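Local structure of phosphoribosylglycinamide synthetase (Anaerococcus prevotii, 4DIM) at residues V129-K137 / E168-T176; K322-E331 / C373-L384. The protein probably binds ATP and a metal ion and acts as a ligase of the ATP-grasp type. One frame throughout, in Å; residues are numbered along the deposited sequence.

Interaction 1: residues V129-K137 / E168-T176; sequences VVRNENELK and EAIDGFNET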
ATOM      1  N   VAL A 129       9.642  -1.842 -25.118  1.00115.01           N
ATOM      2  CA  VAL A 129       9.850  -3.304 -25.223  1.00116.62           C
ATOM      3  C   VAL A 129      10.666  -3.594 -26.522  1.00120.47           C
ATOM      4  O   VAL A 129      10.118  -4.003 -27.540  1.00121.88           O
ATOM      5  CB  VAL A 129       8.522  -4.134 -25.137  1.00123.66           C
ATOM      6  CG1 VAL A 129       8.139  -4.429 -23.687  1.00122.18           C
ATOM      7  CG2 VAL A 129       7.352  -3.450 -25.856  1.00126.12           C
ATOM      8  N   VAL A 130      11.976  -3.313 -26.461  1.00116.29           N
ATOM      9  CA  VAL A 130      12.961  -3.480 -27.540  1.00118.15           C
ATOM     10  C   VAL A 130      13.203  -4.992 -27.892  1.00126.16           C
ATOM     11  O   VAL A 130      13.144  -5.847 -27.015  1.00125.73           O
ATOM     12  CB  VAL A 130      14.302  -2.764 -27.140  1.00121.40           C
ATOM     13  CG1 VAL A 130      14.815  -3.193 -25.768  1.00119.56           C
ATOM     14  CG2 VAL A 130      15.396  -2.960 -28.173  1.00123.04           C
ATOM     15  N   ARG A 131      13.476  -5.303 -29.177  1.00126.50           N
ATOM     16  CA  ARG A 131      13.799  -6.676 -29.658  1.00128.35           C
ATOM     17  C   ARG A 131      15.174  -6.743 -30.414  1.00131.70           C
ATOM     18  O   ARG A 131      15.623  -7.851 -30.683  1.00130.29           O
ATOM     19  CB  ARG A 131      12.661  -7.261 -30.544  1.00130.55           C
ATOM     20  CG  ARG A 131      11.600  -7.972 -29.700  1.00145.28           C
ATOM     21  CD  ARG A 131      10.263  -8.221 -30.379  1.00160.24           C
ATOM     22  NE  ARG A 131       9.284  -8.772 -29.432  1.00169.65           N
ATOM     23  CZ  ARG A 131       8.045  -9.160 -29.735  1.00189.47           C
ATOM     24  NH1 ARG A 131       7.598  -9.069 -30.986  1.00183.25           N
ATOM     25  NH2 ARG A 131       7.244  -9.644 -28.792  1.00173.63           N
ATOM     26  N   ASN A 132      15.853  -5.591 -30.683  1.00129.83           N
ATOM     27  CA  ASN A 132      17.156  -5.529 -31.388  1.00131.89           C
ATOM     28  C   ASN A 132      17.912  -4.196 -31.140  1.00135.93           C
ATOM     29  O   ASN A 132      17.287  -3.204 -30.761  1.00135.36           O
ATOM     30  CB  ASN A 132      16.956  -5.707 -32.920  1.00135.01           C
ATOM     31  CG  ASN A 132      15.811  -4.886 -33.474  1.00145.73           C
ATOM     32  OD1 ASN A 132      15.899  -3.662 -33.542  1.00135.52           O
ATOM     33  ND2 ASN A 132      14.686  -5.521 -33.825  1.00135.43           N
ATOM     34  N   GLU A 133      19.233  -4.159 -31.439  1.00133.12           N
ATOM     35  CA  GLU A 133      20.096  -2.965 -31.264  1.00132.82           C
ATOM     36  C   GLU A 133      19.540  -1.687 -31.961  1.00137.27           C
ATOM     37  O   GLU A 133      19.784  -0.572 -31.491  1.00136.02           O
ATOM     38  CB  GLU A 133      21.527  -3.239 -31.787  1.00135.43           C
ATOM     39  CG  GLU A 133      22.339  -4.196 -30.916  1.00143.91           C
ATOM     40  CD  GLU A 133      23.678  -3.695 -30.396  1.00154.99           C
ATOM     41  OE1 GLU A 133      24.301  -4.422 -29.584  1.00137.77           O
ATOM     42  OE2 GLU A 133      24.115  -2.593 -30.806  1.00138.55           O
ATOM     43  N   ASN A 134      18.800  -1.862 -33.066  1.00135.06           N
ATOM     44  CA  ASN A 134      18.188  -0.766 -33.818  1.00136.09           C
ATOM     45  C   ASN A 134      16.956  -0.242 -33.095  1.00136.30           C
ATOM     46  O   ASN A 134      16.763   0.970 -33.031  1.00136.09           O
ATOM     47  CB  ASN A 134      17.814  -1.227 -35.233  1.00141.51           C
ATOM     48  CG  ASN A 134      19.014  -1.665 -36.044  1.00154.22           C
ATOM     49  OD1 ASN A 134      19.367  -2.863 -36.116  1.00139.59           O
ATOM     50  ND2 ASN A 134      19.665  -0.697 -36.667  1.00142.74           N
ATOM     51  N   GLU A 135      16.120  -1.148 -32.547  1.00130.74           N
ATOM     52  CA  GLU A 135      14.935  -0.755 -31.772  1.00128.99           C
ATOM     53  C   GLU A 135      15.353  -0.031 -30.437  1.00127.80           C
ATOM     54  O   GLU A 135      14.589   0.797 -29.947  1.00124.67           O
ATOM     55  CB  GLU A 135      14.016  -1.965 -31.475  1.00129.92           C
ATOM     56  CG  GLU A 135      13.013  -2.355 -32.554  1.00139.12           C
ATOM     57  CD  GLU A 135      12.217  -3.609 -32.212  1.00144.03           C
ATOM     58  OE1 GLU A 135      11.681  -3.692 -31.076  1.00104.88           O
ATOM     59  OE2 GLU A 135      12.146  -4.519 -33.074  1.00132.92           O
ATOM     60  N   LEU A 136      16.574  -0.330 -29.885  1.00123.49           N
ATOM     61  CA  LEU A 136      17.105   0.278 -28.656  1.00121.18           C
ATOM     62  C   LEU A 136      17.292   1.775 -28.851  1.00128.14           C
ATOM     63  O   LEU A 136      16.760   2.572 -28.080  1.00127.51           O
ATOM     64  CB  LEU A 136      18.459  -0.371 -28.240  1.00120.37           C
ATOM     65  CG  LEU A 136      19.026   0.003 -26.834  1.00123.28           C
ATOM     66  CD1 LEU A 136      18.009  -0.255 -25.727  1.00120.78           C
ATOM     67  CD2 LEU A 136      20.325  -0.758 -26.504  1.00124.51           C
ATOM     68  N   LYS A 137      18.009   2.156 -29.913  1.00127.61           N
ATOM     69  CA  LYS A 137      18.281   3.557 -30.258  1.00128.40           C
ATOM     70  C   LYS A 137      16.973   4.279 -30.677  1.00133.28           C
ATOM     71  O   LYS A 137      16.792   5.455 -30.340  1.00133.47           O
ATOM     72  CB  LYS A 137      19.335   3.624 -31.364  1.00132.98           C
ATOM     73  CG  LYS A 137      20.705   3.075 -30.937  1.00144.25           C
ATOM     74  CD  LYS A 137      21.463   2.381 -32.082  1.00157.69           C
ATOM     75  CE  LYS A 137      22.688   1.637 -31.590  1.00163.73           C
ATOM     76  NZ  LYS A 137      23.336   0.834 -32.668  1.00164.73           N
ATOM     77  N   GLU A 168      27.237   1.763 -21.767  1.00131.84           N
ATOM     78  CA  GLU A 168      26.738   0.888 -20.699  1.00129.11           C
ATOM     79  C   GLU A 168      25.344   0.283 -21.104  1.00128.24           C
ATOM     80  O   GLU A 168      24.986  -0.782 -20.595  1.00125.14           O
ATOM     81  CB  GLU A 168      26.647   1.643 -19.349  1.00130.85           C
ATOM     82  CG  GLU A 168      27.995   1.963 -18.714  1.00146.49           C
ATOM     83  CD  GLU A 168      27.955   2.869 -17.492  1.00166.79           C
ATOM     84  OE1 GLU A 168      28.287   4.070 -17.632  1.00157.13           O
ATOM     85  OE2 GLU A 168      27.633   2.373 -16.388  1.00158.28           O
ATOM     86  N   ALA A 169      24.588   0.961 -22.040  1.00124.38           N
ATOM     87  CA  ALA A 169      23.258   0.551 -22.544  1.00121.96           C
ATOM     88  C   ALA A 169      23.322  -0.648 -23.486  1.00126.83           C
ATOM     89  O   ALA A 169      22.500  -1.553 -23.356  1.00124.92           O
ATOM     90  CB  ALA A 169      22.581   1.708 -23.270  1.00123.20           C
ATOM     91  N   ILE A 170      24.245  -0.637 -24.471  1.00126.60           N
ATOM     92  CA  ILE A 170      24.414  -1.781 -25.384  1.00126.70           C
ATOM     93  C   ILE A 170      25.041  -2.927 -24.582  1.00128.60           C
ATOM     94  O   ILE A 170      24.592  -4.063 -24.700  1.00126.91           O
ATOM     95  CB  ILE A 170      25.223  -1.439 -26.667  1.00133.06           C
ATOM     96  CG1 ILE A 170      26.718  -1.080 -26.382  1.00136.81           C
ATOM     97  CG2 ILE A 170      24.519  -0.315 -27.432  1.00134.26           C
ATOM     98  CD1 ILE A 170      27.767  -2.284 -26.474  1.00144.97           C
ATOM     99  N   ASP A 171      26.021  -2.599 -23.703  1.00125.78           N
ATOM    100  CA  ASP A 171      26.723  -3.553 -22.836  1.00126.96           C
ATOM    101  C   ASP A 171      25.724  -4.219 -21.898  1.00125.58           C
ATOM    102  O   ASP A 171      25.886  -5.395 -21.561  1.00126.07           O
ATOM    103  CB  ASP A 171      27.837  -2.823 -22.049  1.00132.13           C
ATOM    104  CG  ASP A 171      28.822  -3.698 -21.295  1.00149.58           C
ATOM    105  OD1 ASP A 171      28.411  -4.327 -20.290  1.00150.32           O
ATOM    106  OD2 ASP A 171      30.025  -3.672 -21.647  1.00157.17           O
ATOM    107  N   GLY A 172      24.694  -3.461 -21.507  1.00117.56           N
ATOM    108  CA  GLY A 172      23.586  -3.951 -20.696  1.00113.66           C
ATOM    109  C   GLY A 172      22.641  -4.821 -21.504  1.00111.56           C
ATOM    110  O   GLY A 172      22.370  -5.930 -21.071  1.00112.82           O
ATOM    111  N   PHE A 173      22.149  -4.351 -22.680  1.00104.12           N
ATOM    112  CA  PHE A 173      21.243  -5.105 -23.558  1.00105.46           C
ATOM    113  C   PHE A 173      21.841  -6.468 -23.996  1.00115.02           C
ATOM    114  O   PHE A 173      21.155  -7.499 -23.910  1.00115.63           O
ATOM    115  CB  PHE A 173      20.847  -4.275 -24.797  1.00107.65           C
ATOM    116  CG  PHE A 173      19.951  -4.947 -25.829  1.00111.30           C
ATOM    117  CD1 PHE A 173      18.564  -4.847 -25.747  1.00114.67           C
ATOM    118  CD2 PHE A 173      20.497  -5.591 -26.938  1.00116.03           C
ATOM    119  CE1 PHE A 173      17.738  -5.445 -26.716  1.00116.88           C
ATOM    120  CE2 PHE A 173      19.668  -6.140 -27.934  1.00119.98           C
ATOM    121  CZ  PHE A 173      18.300  -6.071 -27.813  1.00117.62           C
ATOM    122  N   ASN A 174      23.113  -6.482 -24.414  1.00113.98           N
ATOM    123  CA  ASN A 174      23.776  -7.725 -24.803  1.00116.73           C
ATOM    124  C   ASN A 174      23.862  -8.704 -23.614  1.00120.91           C
ATOM    125  O   ASN A 174      23.576  -9.887 -23.789  1.00124.15           O
ATOM    126  CB  ASN A 174      25.171  -7.449 -25.394  1.00122.31           C
ATOM    127  CG  ASN A 174      25.146  -6.710 -26.731  1.00147.51           C
ATOM    128  OD1 ASN A 174      24.129  -6.669 -27.443  1.00137.25           O
ATOM    129  ND2 ASN A 174      26.262  -6.084 -27.099  1.00142.92           N
ATOM    130  N   GLU A 175      24.205  -8.226 -22.419  1.00114.89           N
ATOM    131  CA  GLU A 175      24.268  -9.106 -21.238  1.00115.54           C
ATOM    132  C   GLU A 175      22.894  -9.621 -20.795  1.00115.35           C
ATOM    133  O   GLU A 175      22.794 -10.731 -20.251  1.00117.80           O
ATOM    134  CB  GLU A 175      24.925  -8.391 -20.044  1.00116.65           C
ATOM    135  CG  GLU A 175      26.442  -8.390 -20.121  1.00136.08           C
ATOM    136  CD  GLU A 175      27.100  -7.887 -18.854  1.00161.86           C
ATOM    137  OE1 GLU A 175      27.574  -6.727 -18.846  1.00149.96           O
ATOM    138  OE2 GLU A 175      27.069  -8.623 -17.841  1.00160.61           O
ATOM    139  N   THR A 176      21.847  -8.818 -21.015  1.00105.87           N
ATOM    140  CA  THR A 176      20.482  -9.157 -20.597  1.00104.61           C
ATOM    141  C   THR A 176      19.863 -10.169 -21.544  1.00107.05           C
ATOM    142  O   THR A 176      19.261 -11.128 -21.083  1.00107.39           O
ATOM    143  CB  THR A 176      19.578  -7.894 -20.541  1.00108.28           C
ATOM    144  OG1 THR A 176      20.204  -6.852 -19.798  1.00102.74           O
ATOM    145  CG2 THR A 176      18.207  -8.183 -19.929  1.00105.74           C
TER
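Phe173 carries most of this contact. Its ring reaches from helix 168-176 into the turn that leads to helix 133-137. CG lies anti to the backbone N (chi1 178°), which sends the ring out from its helix toward Val130 and Asn132. Both methyls of Val130 meet one ring corner obliquely, with Val130 CG2 3.7 Å from Phe173 CE1. The far end of the ring meets backbone: Phe173 CZ is 3.8 Å from Asn132 CA. The carbonyl carbon of Arg131 comes in at the ring edge. At the base of the ring, Leu136 slides past Phe173 in the opposite direction. Leu136 CD2 does the touching, 3.9 Å from Phe173 CB and at the same distance from Ala169 O. Ile170 CG2 lies beside this group and also faces Glu133 OE2 at 4.1 Å.

The next shell fixes the turn. Asn132 is the N-cap of its helix, and Asn132 OD1 accepts from Glu135 N at 2.7 Å. Weak bonds run from Arg131 N and Asn132 ND2 to the Glu135 carboxylate. Further out, Val130 pairs through its backbone with Cys185, on which the Phe173 side chain also rests. Leu136 touches Val187 of strand 186-189, and Thr176 touches Tyr161 of strand 161-163. Both helices thus pack on the small antiparallel sheet of the ATP-grasp region, with local axes 136° apart.

The contacts described between the segments are mostly apolar, one ring fitted against a capped helix start. The polar groups of that cap bond within their own segment.

Interaction 2: residues K322-E331 / C373-L384; sequences KAGLARMIIE and CIGQIIVKEETL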
ATOM      1  N   LYS A 322      -3.707  17.485  11.477  1.00 95.58           N
ATOM      2  CA  LYS A 322      -2.741  17.113  12.514  1.00 92.88           C
ATOM      3  C   LYS A 322      -1.601  16.270  11.901  1.00 89.24           C
ATOM      4  O   LYS A 322      -1.793  15.590  10.886  1.00 85.77           O
ATOM      5  CB  LYS A 322      -3.437  16.323  13.655  1.00 94.14           C
ATOM      6  CG  LYS A 322      -2.699  16.376  14.988  1.00 98.04           C
ATOM      7  CD  LYS A 322      -3.594  16.667  16.191  1.00105.72           C
ATOM      8  CE  LYS A 322      -2.778  17.053  17.409  1.00124.33           C
ATOM      9  NZ  LYS A 322      -3.620  17.579  18.518  1.00132.28           N
ATOM     10  N   ALA A 323      -0.398  16.398  12.468  1.00 83.13           N
ATOM     11  CA  ALA A 323       0.732  15.584  12.066  1.00 79.50           C
ATOM     12  C   ALA A 323       0.582  14.191  12.729  1.00 81.17           C
ATOM     13  O   ALA A 323      -0.035  14.065  13.791  1.00 78.93           O
ATOM     14  CB  ALA A 323       2.039  16.246  12.454  1.00 81.50           C
ATOM     15  N   GLY A 324       1.032  13.166  12.000  1.00 77.03           N
ATOM     16  CA  GLY A 324       1.059  11.771  12.412  1.00 74.94           C
ATOM     17  C   GLY A 324       2.359  11.090  11.993  1.00 76.67           C
ATOM     18  O   GLY A 324       2.995  11.476  10.989  1.00 73.92           O
ATOM     19  N   LEU A 325       2.808  10.133  12.836  1.00 72.60           N
ATOM     20  CA  LEU A 325       4.043   9.355  12.648  1.00 72.11           C
ATOM     21  C   LEU A 325       3.765   7.933  13.083  1.00 77.56           C
ATOM     22  O   LEU A 325       3.298   7.716  14.196  1.00 79.52           O
ATOM     23  CB  LEU A 325       5.227   9.959  13.454  1.00 74.44           C
ATOM     24  CG  LEU A 325       6.570   9.176  13.484  1.00 80.14           C
ATOM     25  CD1 LEU A 325       7.145   8.994  12.101  1.00 78.74           C
ATOM     26  CD2 LEU A 325       7.578   9.848  14.337  1.00 85.33           C
ATOM     27  N   ALA A 326       4.049   6.979  12.222  1.00 74.84           N
ATOM     28  CA  ALA A 326       3.860   5.550  12.489  1.00 75.51           C
ATOM     29  C   ALA A 326       5.139   4.861  12.218  1.00 81.82           C
ATOM     30  O   ALA A 326       5.703   5.065  11.146  1.00 81.75           O
ATOM     31  CB  ALA A 326       2.764   4.962  11.616  1.00 74.21           C
ATOM     32  N   ARG A 327       5.638   4.104  13.182  1.00 81.12           N
ATOM     33  CA  ARG A 327       6.872   3.369  13.009  1.00 83.29           C
ATOM     34  C   ARG A 327       6.779   1.952  13.511  1.00 90.38           C
ATOM     35  O   ARG A 327       6.277   1.711  14.615  1.00 89.12           O
ATOM     36  CB  ARG A 327       7.976   4.091  13.782  1.00 88.00           C
ATOM     37  CG  ARG A 327       8.551   5.231  13.005  1.00 93.10           C
ATOM     38  CD  ARG A 327       9.806   5.697  13.668  1.00 94.44           C
ATOM     39  NE  ARG A 327      10.261   6.926  13.032  1.00 81.49           N
ATOM     40  CZ  ARG A 327      10.997   7.864  13.600  1.00 95.90           C
ATOM     41  NH1 ARG A 327      11.403   7.731  14.862  1.00 95.71           N
ATOM     42  NH2 ARG A 327      11.327   8.953  12.921  1.00 95.10           N
HETATM   43  N   MSE A 328       7.378   1.024  12.744  1.00 82.76           N
HETATM   44  CA  MSE A 328       7.518  -0.360  13.179  1.00 84.40           C
HETATM   45  C   MSE A 328       8.638  -0.426  14.210  1.00 88.20           C
HETATM   46  O   MSE A 328       9.663   0.239  14.037  1.00 86.78           O
HETATM   47  CB  MSE A 328       7.841  -1.306  12.014  1.00 88.79           C
HETATM   48  CG  MSE A 328       6.834  -1.258  10.839  1.00 99.31           C
HETATM   49 SE   MSE A 328       4.847  -1.403  11.257  0.73109.94          SE
HETATM   50  CE  MSE A 328       4.265   0.481  10.942  1.00103.20           C
ATOM     51  N   ILE A 329       8.431  -1.206  15.292  1.00 86.96           N
ATOM     52  CA  ILE A 329       9.452  -1.522  16.295  1.00 87.13           C
ATOM     53  C   ILE A 329      10.254  -2.689  15.729  1.00 96.21           C
ATOM     54  O   ILE A 329       9.669  -3.707  15.385  1.00 96.33           O
ATOM     55  CB  ILE A 329       8.882  -1.867  17.699  1.00 89.26           C
ATOM     56  CG1 ILE A 329       8.004  -0.716  18.253  1.00 87.94           C
ATOM     57  CG2 ILE A 329      10.045  -2.169  18.669  1.00 90.19           C
ATOM     58  CD1 ILE A 329       7.257  -1.105  19.493  1.00 93.64           C
ATOM     59  N   ILE A 330      11.571  -2.549  15.617  1.00 97.77           N
ATOM     60  CA  ILE A 330      12.417  -3.605  15.052  1.00101.36           C
ATOM     61  C   ILE A 330      13.642  -3.845  15.919  1.00108.32           C
ATOM     62  O   ILE A 330      13.991  -2.997  16.750  1.00106.39           O
ATOM     63  CB  ILE A 330      12.827  -3.240  13.594  1.00105.35           C
ATOM     64  CG1 ILE A 330      13.631  -1.921  13.529  1.00104.79           C
ATOM     65  CG2 ILE A 330      11.590  -3.157  12.678  1.00104.31           C
ATOM     66  CD1 ILE A 330      14.461  -1.808  12.373  1.00119.19           C
ATOM     67  N   GLU A 331      14.285  -5.013  15.731  1.00110.28           N
ATOM     68  CA  GLU A 331      15.539  -5.370  16.420  1.00112.39           C
ATOM     69  C   GLU A 331      16.606  -5.548  15.351  1.00119.90           C
ATOM     70  O   GLU A 331      16.379  -6.263  14.379  1.00119.35           O
ATOM     71  CB  GLU A 331      15.382  -6.625  17.293  1.00115.03           C
ATOM     72  CG  GLU A 331      16.661  -7.039  18.007  1.00123.53           C
ATOM     73  CD  GLU A 331      17.254  -6.026  18.967  1.00141.41           C
ATOM     74  OE1 GLU A 331      16.565  -5.662  19.948  1.00126.72           O
ATOM     75  OE2 GLU A 331      18.426  -5.633  18.767  1.00140.65           O
ATOM     76  N   CYS A 373       8.919  -7.654  12.467  1.00118.45           N
ATOM     77  CA  CYS A 373       8.537  -6.505  13.301  1.00115.03           C
ATOM     78  C   CYS A 373       8.084  -7.021  14.660  1.00116.58           C
ATOM     79  O   CYS A 373       7.340  -8.012  14.723  1.00117.72           O
ATOM     80  CB  CYS A 373       7.431  -5.669  12.648  1.00114.69           C
ATOM     81  SG  CYS A 373       7.927  -4.757  11.152  1.00119.07           S
ATOM     82  N   ILE A 374       8.537  -6.351  15.738  1.00109.25           N
ATOM     83  CA  ILE A 374       8.164  -6.661  17.129  1.00107.47           C
ATOM     84  C   ILE A 374       6.819  -5.993  17.468  1.00105.21           C
ATOM     85  O   ILE A 374       6.044  -6.515  18.270  1.00105.14           O
ATOM     86  CB  ILE A 374       9.289  -6.232  18.103  1.00110.16           C
ATOM     87  CG1 ILE A 374      10.532  -7.135  17.898  1.00113.91           C
ATOM     88  CG2 ILE A 374       8.823  -6.228  19.574  1.00110.96           C
ATOM     89  CD1 ILE A 374      11.570  -6.577  16.925  1.00124.93           C
ATOM     90  N   GLY A 375       6.549  -4.859  16.852  1.00 97.36           N
ATOM     91  CA  GLY A 375       5.313  -4.135  17.091  1.00 94.01           C
ATOM     92  C   GLY A 375       5.249  -2.880  16.268  1.00 91.78           C
ATOM     93  O   GLY A 375       5.974  -2.742  15.277  1.00 88.11           O
ATOM     94  N   GLN A 376       4.402  -1.949  16.704  1.00 88.28           N
ATOM     95  CA  GLN A 376       4.254  -0.661  16.043  1.00 86.44           C
ATOM     96  C   GLN A 376       3.738   0.384  16.992  1.00 88.78           C
ATOM     97  O   GLN A 376       3.004   0.072  17.938  1.00 89.77           O
ATOM     98  CB  GLN A 376       3.325  -0.748  14.831  1.00 88.43           C
ATOM     99  CG  GLN A 376       1.861  -1.004  15.184  1.00 87.41           C
ATOM    100  CD  GLN A 376       1.058  -1.391  13.986  1.00 91.43           C
ATOM    101  OE1 GLN A 376       1.568  -1.832  12.963  1.00 87.79           O
ATOM    102  NE2 GLN A 376      -0.219  -1.324  14.112  1.00 87.25           N
ATOM    103  N   ILE A 377       4.121   1.630  16.704  1.00 83.67           N
ATOM    104  CA  ILE A 377       3.799   2.828  17.460  1.00 82.92           C
ATOM    105  C   ILE A 377       3.176   3.842  16.531  1.00 84.31           C
ATOM    106  O   ILE A 377       3.734   4.119  15.474  1.00 80.54           O
ATOM    107  CB  ILE A 377       5.081   3.443  18.102  1.00 86.73           C
ATOM    108  CG1 ILE A 377       5.788   2.441  19.064  1.00 88.39           C
ATOM    109  CG2 ILE A 377       4.753   4.770  18.823  1.00 87.47           C
ATOM    110  CD1 ILE A 377       7.192   2.813  19.360  1.00 92.11           C
ATOM    111  N   ILE A 378       2.080   4.470  16.977  1.00 82.31           N
ATOM    112  CA  ILE A 378       1.457   5.552  16.252  1.00 80.45           C
ATOM    113  C   ILE A 378       1.245   6.722  17.214  1.00 81.05           C
ATOM    114  O   ILE A 378       0.650   6.573  18.275  1.00 78.33           O
ATOM    115  CB  ILE A 378       0.147   5.191  15.527  1.00 83.43           C
ATOM    116  CG1 ILE A 378       0.255   3.872  14.809  1.00 82.40           C
ATOM    117  CG2 ILE A 378      -0.217   6.338  14.540  1.00 85.58           C
ATOM    118  CD1 ILE A 378      -1.001   3.400  14.310  1.00 90.92           C
ATOM    119  N   VAL A 379       1.721   7.894  16.792  1.00 78.74           N
ATOM    120  CA  VAL A 379       1.568   9.149  17.517  1.00 78.41           C
ATOM    121  C   VAL A 379       1.010  10.213  16.565  1.00 80.95           C
ATOM    122  O   VAL A 379       1.094  10.060  15.338  1.00 75.86           O
ATOM    123  CB  VAL A 379       2.850   9.617  18.183  1.00 81.46           C
ATOM    124  CG1 VAL A 379       3.384   8.532  19.118  1.00 82.43           C
ATOM    125  CG2 VAL A 379       3.901  10.020  17.156  1.00 80.42           C
ATOM    126  N   LYS A 380       0.368  11.236  17.175  1.00 80.79           N
ATOM    127  CA  LYS A 380      -0.209  12.421  16.543  1.00 82.18           C
ATOM    128  C   LYS A 380       0.208  13.638  17.381  1.00 91.57           C
ATOM    129  O   LYS A 380       0.338  13.498  18.594  1.00 93.38           O
ATOM    130  CB  LYS A 380      -1.761  12.314  16.416  1.00 84.31           C
ATOM    131  CG  LYS A 380      -2.539  12.230  17.734  1.00 87.00           C
ATOM    132  CD  LYS A 380      -4.035  12.217  17.461  1.00 93.66           C
ATOM    133  CE  LYS A 380      -4.936  11.958  18.641  1.00 94.42           C
ATOM    134  NZ  LYS A 380      -4.735  12.922  19.768  1.00122.46           N
ATOM    135  N   GLU A 381       0.394  14.820  16.765  1.00 90.28           N
ATOM    136  CA  GLU A 381       0.826  16.048  17.472  1.00 92.28           C
ATOM    137  C   GLU A 381       0.724  17.258  16.478  1.00 97.28           C
ATOM    138  O   GLU A 381       0.384  17.027  15.333  1.00 95.06           O
ATOM    139  CB  GLU A 381       2.259  15.823  18.011  1.00 93.20           C
ATOM    140  CG  GLU A 381       2.845  16.877  18.929  1.00111.49           C
ATOM    141  CD  GLU A 381       2.083  17.504  20.076  1.00123.70           C
ATOM    142  OE1 GLU A 381       2.373  17.141  21.240  1.00119.38           O
ATOM    143  OE2 GLU A 381       1.407  18.530  19.821  1.00108.57           O
ATOM    144  N   GLU A 382       0.922  18.524  16.899  1.00 98.58           N
ATOM    145  CA  GLU A 382       0.793  19.686  15.986  1.00100.29           C
ATOM    146  C   GLU A 382       1.738  19.621  14.782  1.00100.00           C
ATOM    147  O   GLU A 382       1.372  20.059  13.688  1.00 97.38           O
ATOM    148  CB  GLU A 382       1.049  21.020  16.719  1.00105.92           C
ATOM    149  CG  GLU A 382      -0.131  21.553  17.510  1.00122.64           C
ATOM    150  CD  GLU A 382       0.074  22.939  18.107  1.00158.70           C
ATOM    151  OE1 GLU A 382       1.177  23.508  17.935  1.00156.84           O
ATOM    152  OE2 GLU A 382      -0.866  23.453  18.759  1.00155.36           O
ATOM    153  N   THR A 383       2.953  19.096  15.004  1.00 96.11           N
ATOM    154  CA  THR A 383       3.997  18.999  13.989  1.00 94.25           C
ATOM    155  C   THR A 383       4.675  17.648  13.984  1.00 93.82           C
ATOM    156  O   THR A 383       4.620  16.924  14.963  1.00 92.50           O
ATOM    157  CB  THR A 383       5.054  20.072  14.250  1.00101.78           C
ATOM    158  OG1 THR A 383       5.805  19.743  15.423  1.00103.97           O
ATOM    159  CG2 THR A 383       4.456  21.425  14.408  1.00101.94           C
ATOM    160  N   LEU A 384       5.381  17.356  12.904  1.00 91.63           N
ATOM    161  CA  LEU A 384       6.170  16.142  12.760  1.00 90.10           C
ATOM    162  C   LEU A 384       7.425  16.148  13.688  1.00 91.63           C
ATOM    163  O   LEU A 384       7.823  15.083  14.147  1.00 88.69           O
ATOM    164  CB  LEU A 384       6.584  15.939  11.286  1.00 90.41           C
ATOM    165  CG  LEU A 384       7.372  14.653  10.970  1.00 94.35           C
ATOM    166  CD1 LEU A 384       6.590  13.414  11.392  1.00 93.28           C
ATOM    167  CD2 LEU A 384       7.774  14.613   9.534  1.00 94.54           C
TER
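Ile329 and Ile377 cross at about a right angle, with Ile329 CG1 3.8 Å from Ile377 CD1. Leu325 CB meets Val379 CG2 at 3.9 Å on the same face. On the other face, Met328, a selenomethionine, lies side by side with Gln376. The Met328 chain bends at chi2 (-50°), which lays Met328 SE 3.7 Å from Gln376 OE1. Gln376 NE2 hydrogen-bonds to Glu353 OE2 of strand 351-356. Met328 CB touches Cys373 SG at 3.6 Å.

Seven antiparallel pairs join the backbones, from Ala323 with Glu381 to Ile329 with Gly375. The bond from Val379 N to Leu325 O is nearly straight, 173° at the hydrogen. Beyond the last pair, Ile374 N bonds to Ile329 O.

Mid-strand, Arg327 NE forms a salt bridge with Glu216 OE1, and Leu325 CD2 covers one guanidinium face. At the polar end, Lys322 lays its aliphatic chain over the Glu381 backbone, with Lys322 CG 3.2 Å from Glu381 O. A serine in place of Lys322 would lack these methylenes and would probably open a gap beside Glu381 O.

These are inner strands of a large antiparallel sheet, between strands 223-230 and 351-356. Helix 384-395 packs on Ile377 and Val379; helix 285-293 covers Ile378 on the opposite face.

How the interactions relate
Interaction 1 and interaction 2 belong to separate parts of the chain and do not touch. Their centres are about 45 Å apart and their nearest atoms about 32 Å. They follow in series, since 129-137 / 168-176 closes before 322-331 / 373-384 opens. The centre of interaction 1 is peripheral, about 33 Å from the centre of the chain. That of interaction 2 lies about 17 Å from the chain centre, within the large antiparallel sheet. Both segments of interaction 1 belong to the ATP-grasp region. In ATP-grasp enzymes the nucleotide generally binds between two subdomains, but neither contact can be placed against that site from the contacts described.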